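Local atomic coordinates of GCN5-related N-acetyltransferase (Anabaena variabilis, PDB entry 2OZG), a protein that binds coenzyme A and probably transfers an acetyl group to an amine, perhaps on an aminoglycoside, as a member of the GNAT acetyltransferase family. Residues 18-23 with 48-53; 61-66 with 80-85; 115-120 with 284-289. One frame throughout, in Å; residues are numbered along the deposited sequence.

Contact 1 (18-23 with 48-53); sequences ENIQQL and ENFRVI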
# COMPACT_ATOMS: atom_id res chain seq x y z
N GLU A 18 -5.41 -47.91 4.99
CA GLU A 18 -5.24 -47.84 6.43
C GLU A 18 -4.64 -46.52 6.87
O GLU A 18 -4.85 -46.09 8.02
CB GLU A 18 -4.35 -48.98 6.90
CG GLU A 18 -4.38 -49.23 8.42
CD GLU A 18 -5.72 -49.82 8.93
OE1 GLU A 18 -6.45 -50.45 8.12
OE2 GLU A 18 -6.01 -49.68 10.15
N ASN A 19 -3.90 -45.86 5.99
CA ASN A 19 -3.24 -44.62 6.38
C ASN A 19 -3.46 -43.40 5.47
O ASN A 19 -2.94 -42.36 5.80
CB ASN A 19 -1.73 -44.88 6.55
CG ASN A 19 -1.08 -45.38 5.24
OD1 ASN A 19 -1.52 -45.03 4.13
ND2 ASN A 19 -0.01 -46.18 5.37
N ILE A 20 -4.19 -43.51 4.37
CA ILE A 20 -4.32 -42.37 3.41
C ILE A 20 -5.12 -41.17 3.95
O ILE A 20 -4.92 -40.02 3.54
CB ILE A 20 -4.91 -42.83 2.03
CG1 ILE A 20 -4.73 -41.78 0.94
CG2 ILE A 20 -6.40 -43.21 2.19
CD1 ILE A 20 -3.26 -41.27 0.80
N GLN A 21 -6.04 -41.41 4.86
CA GLN A 21 -6.76 -40.30 5.47
C GLN A 21 -5.90 -39.49 6.42
O GLN A 21 -6.05 -38.28 6.47
CB GLN A 21 -7.93 -40.77 6.29
CG GLN A 21 -9.11 -41.18 5.50
CD GLN A 21 -10.15 -41.79 6.38
OE1 GLN A 21 -11.25 -41.25 6.50
NE2 GLN A 21 -9.80 -42.89 7.06
N GLN A 22 -5.10 -40.19 7.24
CA GLN A 22 -4.19 -39.53 8.13
C GLN A 22 -3.25 -38.74 7.28
O GLN A 22 -3.01 -37.61 7.59
CB GLN A 22 -3.35 -40.49 8.96
CG GLN A 22 -4.03 -41.08 10.17
CD GLN A 22 -3.65 -42.52 10.39
OE1 GLN A 22 -4.11 -43.42 9.68
NE2 GLN A 22 -2.82 -42.77 11.39
N LEU A 23 -2.69 -39.34 6.21
CA LEU A 23 -1.73 -38.58 5.39
C LEU A 23 -2.42 -37.36 4.79
O LEU A 23 -1.87 -36.28 4.75
CB LEU A 23 -1.14 -39.47 4.29
CG LEU A 23 -0.18 -38.81 3.30
CD1 LEU A 23 1.10 -38.22 3.99
CD2 LEU A 23 0.21 -39.78 2.18
N GLU A 48 -2.06 -45.01 -5.09
CA GLU A 48 -0.93 -45.85 -5.46
C GLU A 48 0.35 -45.08 -5.55
O GLU A 48 1.42 -45.66 -5.37
CB GLU A 48 -1.16 -46.56 -6.82
CG GLU A 48 -1.70 -45.67 -7.96
CD GLU A 48 -3.20 -45.35 -7.82
N ASN A 49 0.23 -43.77 -5.84
CA ASN A 49 1.36 -42.87 -5.98
C ASN A 49 1.81 -42.23 -4.69
O ASN A 49 2.85 -41.58 -4.65
CB ASN A 49 1.03 -41.79 -7.01
CG ASN A 49 0.87 -42.37 -8.39
OD1 ASN A 49 1.62 -43.25 -8.76
ND2 ASN A 49 -0.16 -41.93 -9.12
N PHE A 50 1.04 -42.40 -3.63
CA PHE A 50 1.47 -41.82 -2.34
C PHE A 50 2.32 -42.80 -1.51
O PHE A 50 2.22 -44.04 -1.61
CB PHE A 50 0.32 -41.29 -1.55
CG PHE A 50 -0.28 -40.05 -2.11
CD1 PHE A 50 -1.28 -40.12 -3.05
CD2 PHE A 50 0.08 -38.82 -1.63
CE1 PHE A 50 -1.87 -38.96 -3.52
CE2 PHE A 50 -0.50 -37.65 -2.11
CZ PHE A 50 -1.48 -37.73 -3.04
N ARG A 51 3.23 -42.21 -0.75
CA ARG A 51 4.16 -42.94 0.09
C ARG A 51 4.04 -42.32 1.45
O ARG A 51 3.79 -41.10 1.58
CB ARG A 51 5.61 -42.74 -0.37
CG ARG A 51 5.87 -43.22 -1.75
CD ARG A 51 5.66 -44.73 -1.80
NE ARG A 51 5.86 -45.24 -3.14
CZ ARG A 51 4.92 -45.37 -4.05
NH1 ARG A 51 3.65 -45.06 -3.82
NH2 ARG A 51 5.26 -45.83 -5.22
N VAL A 52 4.31 -43.15 2.44
CA VAL A 52 4.19 -42.74 3.84
C VAL A 52 5.44 -43.03 4.61
O VAL A 52 6.07 -44.02 4.37
CB VAL A 52 3.01 -43.55 4.52
CG1 VAL A 52 3.05 -43.43 6.02
CG2 VAL A 52 1.66 -43.06 3.96
N ILE A 53 5.81 -42.15 5.54
CA ILE A 53 6.88 -42.45 6.50
C ILE A 53 6.29 -42.53 7.90
O ILE A 53 5.45 -41.70 8.29
CB ILE A 53 8.06 -41.44 6.42
CG1 ILE A 53 9.23 -41.88 7.29
CG2 ILE A 53 7.66 -40.04 6.79
CD1 ILE A 53 10.36 -40.92 7.24

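Contact 2 (61-66 with 80-85); sequences GGLAIL and AGIAAV. With COA (coenzyme A), chain C.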
# COMPACT_ATOMS: atom_id res chain seq x y z
N GLY A 61 4.36 -38.55 8.04
CA GLY A 61 4.30 -37.72 6.88
C GLY A 61 4.34 -38.55 5.63
O GLY A 61 4.19 -39.79 5.67
N GLY A 62 4.55 -37.87 4.51
CA GLY A 62 4.57 -38.55 3.24
C GLY A 62 4.72 -37.65 2.05
O GLY A 62 4.98 -36.47 2.16
N LEU A 63 4.58 -38.26 0.87
CA LEU A 63 4.64 -37.53 -0.36
C LEU A 63 3.96 -38.34 -1.47
O LEU A 63 3.49 -39.48 -1.25
CB LEU A 63 6.14 -37.19 -0.69
CG LEU A 63 7.15 -38.39 -0.68
CD1 LEU A 63 6.91 -39.35 -1.82
CD2 LEU A 63 8.57 -37.95 -0.78
N ALA A 64 3.93 -37.74 -2.66
CA ALA A 64 3.52 -38.38 -3.89
C ALA A 64 4.68 -38.42 -4.89
O ALA A 64 5.47 -37.47 -5.03
CB ALA A 64 2.34 -37.63 -4.54
N ILE A 65 4.79 -39.57 -5.53
CA ILE A 65 5.73 -39.78 -6.63
C ILE A 65 4.89 -39.80 -7.93
O ILE A 65 3.94 -40.60 -8.04
CB ILE A 65 6.45 -41.15 -6.55
CG1 ILE A 65 7.23 -41.31 -5.24
CG2 ILE A 65 7.46 -41.25 -7.72
CD1 ILE A 65 7.88 -42.67 -5.16
N LEU A 66 5.27 -38.97 -8.91
CA LEU A 66 4.58 -38.90 -10.23
C LEU A 66 5.48 -39.42 -11.33
O LEU A 66 6.40 -38.72 -11.80
CB LEU A 66 4.13 -37.43 -10.55
CG LEU A 66 3.26 -36.80 -9.46
CD1 LEU A 66 2.82 -35.37 -9.84
CD2 LEU A 66 2.03 -37.63 -9.17
N ALA A 80 10.68 -38.97 -12.41
CA ALA A 80 9.76 -39.11 -11.30
C ALA A 80 9.62 -37.75 -10.57
O ALA A 80 10.59 -37.23 -10.00
CB ALA A 80 10.20 -40.20 -10.36
N GLY A 81 8.42 -37.18 -10.67
CA GLY A 81 8.09 -35.91 -10.07
C GLY A 81 7.79 -36.17 -8.62
O GLY A 81 7.18 -37.19 -8.29
N ILE A 82 8.33 -35.33 -7.74
CA ILE A 82 8.03 -35.47 -6.30
C ILE A 82 7.05 -34.36 -5.93
O ILE A 82 7.35 -33.19 -6.13
CB ILE A 82 9.28 -35.43 -5.43
CG1 ILE A 82 10.29 -36.50 -5.86
CG2 ILE A 82 8.94 -35.60 -3.92
CD1 ILE A 82 9.80 -37.84 -5.72
N ALA A 83 5.89 -34.71 -5.37
CA ALA A 83 4.94 -33.74 -4.97
C ALA A 83 4.48 -33.92 -3.49
O ALA A 83 4.62 -34.99 -2.86
CB ALA A 83 3.73 -33.80 -5.92
N ALA A 84 3.88 -32.86 -2.98
CA ALA A 84 3.27 -32.84 -1.64
C ALA A 84 4.10 -33.47 -0.51
O ALA A 84 3.62 -34.35 0.20
CB ALA A 84 1.89 -33.48 -1.71
N VAL A 85 5.34 -33.01 -0.35
CA VAL A 85 6.17 -33.52 0.71
C VAL A 85 5.75 -32.81 1.99
O VAL A 85 5.81 -31.59 2.08
CB VAL A 85 7.66 -33.20 0.47
CG1 VAL A 85 8.49 -33.68 1.64
CG2 VAL A 85 8.13 -33.83 -0.81
N1A COA C . 13.91 -24.53 5.91
C2A COA C . 15.18 -24.87 5.61
N3A COA C . 15.66 -26.11 5.83
C4A COA C . 14.84 -27.05 6.37
C5A COA C . 13.53 -26.74 6.70
C6A COA C . 13.07 -25.43 6.45
N6A COA C . 11.81 -25.02 6.72
N7A COA C . 12.99 -27.87 7.22
C8A COA C . 13.94 -28.84 7.21
N9A COA C . 15.07 -28.33 6.69
C1B COA C . 16.39 -28.97 6.46
C2B COA C . 17.21 -29.07 7.74
O2B COA C . 17.97 -27.86 8.01
C3B COA C . 18.05 -30.32 7.51
O3B COA C . 19.38 -30.02 7.06
P3B COA C . 20.63 -30.04 8.11
O7A COA C . 20.91 -31.52 8.31
O8A COA C . 21.69 -29.21 7.39
O9A COA C . 20.11 -29.40 9.39
C4B COA C . 17.29 -31.15 6.47
O4B COA C . 16.26 -30.31 5.94
C5B COA C . 16.68 -32.42 7.08
O5B COA C . 15.68 -32.04 8.03
P1A COA C . 14.43 -32.99 8.46
O1A COA C . 14.50 -34.29 7.68
O2A COA C . 14.39 -33.04 9.98
O3A COA C . 13.16 -32.08 7.97
P2A COA C . 11.69 -32.06 8.71
O4A COA C . 11.36 -33.51 9.05
O5A COA C . 11.76 -31.05 9.85
O6A COA C . 10.71 -31.49 7.49
CBP COA C . 9.02 -29.95 6.32
CCP COA C . 9.63 -30.52 7.62
CDP COA C . 9.12 -31.07 5.29
CEP COA C . 9.99 -28.87 5.85
CAP COA C . 7.51 -29.49 6.60
OAP COA C . 6.52 -30.46 6.11
C9P COA C . 6.96 -28.09 6.23
O9P COA C . 7.16 -27.01 7.01
N8P COA C . 6.14 -27.84 5.19
C7P COA C . 5.60 -28.61 4.07
C6P COA C . 6.11 -27.80 2.89
C5P COA C . 7.32 -28.46 2.26
O5P COA C . 8.27 -28.84 2.95
N4P COA C . 7.33 -28.58 0.92
C3P COA C . 8.40 -29.15 0.11
C2P COA C . 7.87 -29.17 -1.30
S1P COA C . 6.52 -30.42 -1.48

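Contact 3 (115-120 with 284-289); sequences ISVLYP and DRWMLR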
# COMPACT_ATOMS: atom_id res chain seq x y z
N ILE A 115 16.02 -39.71 -13.59
CA ILE A 115 15.96 -38.34 -13.04
C ILE A 115 14.67 -38.11 -12.26
O ILE A 115 13.70 -38.86 -12.41
CB ILE A 115 16.09 -37.27 -14.10
CG1 ILE A 115 15.05 -37.50 -15.19
CG2 ILE A 115 17.49 -37.29 -14.76
CD1 ILE A 115 14.89 -36.32 -16.11
N SER A 116 14.70 -37.12 -11.39
CA SER A 116 13.58 -36.76 -10.53
C SER A 116 13.61 -35.24 -10.41
O SER A 116 14.67 -34.64 -10.35
CB SER A 116 13.68 -37.40 -9.16
OG SER A 116 12.62 -37.02 -8.25
N VAL A 117 12.43 -34.64 -10.39
CA VAL A 117 12.27 -33.20 -10.32
C VAL A 117 11.20 -32.83 -9.25
O VAL A 117 10.25 -33.61 -9.02
CB VAL A 117 11.82 -32.66 -11.71
CG1 VAL A 117 11.33 -31.15 -11.66
CG2 VAL A 117 12.92 -32.85 -12.70
N LEU A 118 11.36 -31.64 -8.65
CA LEU A 118 10.47 -31.09 -7.64
C LEU A 118 10.70 -29.59 -7.49
O LEU A 118 11.76 -29.06 -7.84
CB LEU A 118 10.66 -31.79 -6.27
CG LEU A 118 12.05 -31.84 -5.62
CD1 LEU A 118 12.43 -30.54 -4.95
CD2 LEU A 118 12.08 -32.94 -4.59
N TYR A 119 9.69 -28.93 -6.93
CA TYR A 119 9.69 -27.51 -6.61
C TYR A 119 9.92 -27.47 -5.09
O TYR A 119 9.10 -28.02 -4.30
CB TYR A 119 8.34 -26.87 -6.98
CG TYR A 119 8.16 -26.57 -8.44
CD1 TYR A 119 8.56 -25.35 -8.93
CD2 TYR A 119 7.59 -27.49 -9.32
CE1 TYR A 119 8.41 -25.03 -10.26
CE2 TYR A 119 7.38 -27.17 -10.67
CZ TYR A 119 7.82 -25.95 -11.13
OH TYR A 119 7.72 -25.55 -12.40
N PRO A 120 11.08 -26.96 -4.66
CA PRO A 120 11.34 -27.08 -3.20
C PRO A 120 10.68 -25.97 -2.31
O PRO A 120 10.64 -24.84 -2.69
CB PRO A 120 12.87 -26.88 -3.11
CG PRO A 120 13.12 -25.84 -4.22
CD PRO A 120 12.23 -26.34 -5.36
N ASP A 284 10.40 -19.15 -10.00
CA ASP A 284 10.84 -20.23 -9.15
C ASP A 284 11.82 -21.10 -9.93
O ASP A 284 11.73 -21.21 -11.16
CB ASP A 284 9.64 -21.10 -8.77
CG ASP A 284 8.73 -20.44 -7.78
OD1 ASP A 284 9.01 -20.55 -6.57
OD2 ASP A 284 7.72 -19.83 -8.19
N ARG A 285 12.80 -21.64 -9.23
CA ARG A 285 13.61 -22.67 -9.81
C ARG A 285 13.22 -24.00 -9.22
O ARG A 285 13.21 -24.18 -8.04
CB ARG A 285 15.09 -22.42 -9.65
CG ARG A 285 15.55 -21.20 -10.40
CD ARG A 285 17.01 -20.87 -10.13
NE ARG A 285 17.35 -19.65 -10.81
CZ ARG A 285 18.44 -18.94 -10.59
NH1 ARG A 285 19.36 -19.36 -9.73
NH2 ARG A 285 18.60 -17.78 -11.23
N TRP A 286 12.90 -24.93 -10.11
CA TRP A 286 12.73 -26.28 -9.73
C TRP A 286 14.07 -27.00 -9.71
O TRP A 286 15.07 -26.56 -10.32
CB TRP A 286 11.70 -26.99 -10.60
CG TRP A 286 11.68 -26.65 -12.03
CD1 TRP A 286 10.94 -25.66 -12.63
CD2 TRP A 286 12.37 -27.31 -13.09
NE1 TRP A 286 11.16 -25.66 -13.99
CE2 TRP A 286 11.98 -26.70 -14.30
CE3 TRP A 286 13.30 -28.37 -13.13
CZ2 TRP A 286 12.46 -27.12 -15.54
CZ3 TRP A 286 13.75 -28.79 -14.35
CH2 TRP A 286 13.33 -28.16 -15.55
N MSE A 287 14.07 -28.15 -9.04
CA MSE A 287 15.26 -28.88 -8.85
C MSE A 287 15.20 -30.21 -9.46
O MSE A 287 14.12 -30.80 -9.60
CB MSE A 287 15.48 -29.03 -7.37
CG MSE A 287 15.80 -27.75 -6.63
SE MSE A 287 16.25 -28.08 -4.73
CE MSE A 287 17.88 -26.94 -4.56
N LEU A 288 16.36 -30.75 -9.77
CA LEU A 288 16.49 -32.08 -10.40
C LEU A 288 17.53 -32.94 -9.68
O LEU A 288 18.56 -32.43 -9.23
CB LEU A 288 16.94 -31.89 -11.87
CG LEU A 288 16.99 -33.18 -12.74
CD1 LEU A 288 16.37 -33.06 -14.12
CD2 LEU A 288 18.45 -33.71 -12.83
N ARG A 289 17.25 -34.23 -9.58
CA ARG A 289 18.17 -35.17 -9.03
C ARG A 289 18.55 -36.13 -10.15
O ARG A 289 17.67 -36.72 -10.82
CB ARG A 289 17.54 -35.94 -7.87
CG ARG A 289 18.55 -36.28 -6.70
CD ARG A 289 19.60 -37.32 -7.01
NE ARG A 289 20.41 -37.54 -5.82
CZ ARG A 289 21.43 -38.38 -5.75
NH1 ARG A 289 21.80 -39.09 -6.82
NH2 ARG A 289 22.13 -38.48 -4.63

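Contact 1 (18-23 with 48-53)
Leu23 pushes its CD2 methyl in between Phe50 and Val52, and this is where the contact is tight. CD2 lies 3.9 Å from Phe50 CD2, approaching the ring obliquely, and 4.0 Å from Val52 CG2, while the carbonyl O of Arg51 sits just as near. CB already points at the strand, and with CG anti to the backbone N (chi1 176°) the side chain carries on to it. Asn19, one turn earlier, meets the same valine methyl: the two side chains reach toward each other from opposite directions, OD1 coming 3.7 Å from Val52 CG2. That amide is polar but not stranded, since OD1 accepts from Ser16 N and ND2 is hydrogen-bonded to Tyr54 OH. Ile20 is looser, its CD1 coming only to 4.3 Å from Phe50 CB; this residue is partly exposed and shares the phenylalanine with Val42 of helix 37-45. Gln21 of the same helix is exposed, on the side away from the strand. On the far side of the strand Arg51 points away, its NH1 holding the carbonyls of Glu48 and Phe50 and its NH2 in a salt bridge with Glu107. A helix packed on the face of strand 50-55 is as expected of the GNAT fold.

Contact 2 (61-66 with 80-85)
Gly81 O takes the shortest bond of this pairing, 2.7 Å from Leu66 N, and the CA-H of Ile65 leans on the same oxygen. The two strands, 58-72 and 75-87, form an antiparallel beta hairpin of the GNAT core, and the second carries part of the coenzyme A site. Gly81 N returns a bond to Leu66 O, and Ala64 and Ala83 form the next hydrogen-bonded pair, with Ala64 N 2.8 Å from Ala83 O and both N-H groups aimed almost straight (175°). Ile65 and Ile82 make the non-hydrogen-bonded pair between them. On their face Ile65 CG2 meets Ala80 CB at 3.9 Å, and Ile82 CG2 is equally close to Leu63 CD2, the two side chains crossing at a slant beneath helix 96-110. On the face of Ala64, Leu66 and Ala83 the two alanine methyls lie 4.3 Å apart, with Tyr41 and Ile45 of helix 37-45 packed over this side.

The regular ladder is interrupted at Ala84, whose positive phi (45°) breaks the strand as in the beta bulge of GNAT enzymes, and Gly62 pairs again with Gly86. Here Gly62 O and Ala84 O approach as two acceptors without bonding, and the CA-H groups of Val85 and Leu63 face them instead. Leu63 CB rests against Val85 CG2, side by side, and beyond that pair Val85 N comes 3.1 Å from the coenzyme A sulfur, S1P.

Contact 3 (115-120 with 284-289)
Tyr119 and Trp286 make the aromatic part of this contact. The methylene CB of Trp286 sits over the centre of the tyrosine face, 3.9 Å from the ring centroid, a CH-pi contact. The indole then turns its edge to that same ring, an offset edge-to-face pair with planes at 64°, and brings Trp286 CD1 to 3.2 Å from Tyr119 OH. The tryptophan can do this because CG stands between its own backbone N and carbonyl carbon (chi1 38°), which sends the indole out from the sheet, nearly perpendicular to its strand, beside Tyr119. The tyrosine hydroxyl finds its polar partner in the carbonyl of Asp394.

Backbone bonds come in two antiparallel pairs. Between Ser116 and Arg289 the shorter bond runs from Arg289 N to Ser116 O at 2.7 Å, the return bond being longer and more bent. Between Leu118 and Met287 the straighter one joins Met287 N to Leu118 O at 2.8 Å.

Apolar contacts fill both faces. Val117 spreads its two methyls, CG1 lying 3.7 Å from Trp286 CE3 and CG2 equally near Leu288 CD1, which also meets Ile115. On the other face the selenomethionine at Met287 lays its SE 3.9 Å from Pro120 CG, the two side chains crossing at about a right angle.

Both arginines lead away from the other strand: Arg289 to Asp316 in a salt bridge, Arg285 to Gln133 and to Asp267 of the second subunit. Strand 279-290, from the second GNAT range, thus pairs with strand 115-118 of the first beside the coenzyme A pocket, of which Tyr119 is part.

In the fold
All three contacts are largely buried, but contact 1 lies farthest from the centre of the chain and has a solvent side, whereas contact 3 is the most central. Contact 1 joins helix to strand by side chains alone; contacts 2 and 3 are strand pairs built on backbone hydrogen bonds, with aromatic rings added in contact 3. They follow one another across neighbouring strands. Arg51 N bonds to Leu63 O, tying 48-53 to 61-66, and Ile82 N to Val117 O ties 80-85 to 115-120, where Ser116 OG also meets Ala80 O. Contacts 1 and 3 do not touch; contact 2 bridges them and meets the coenzyme's sulfur.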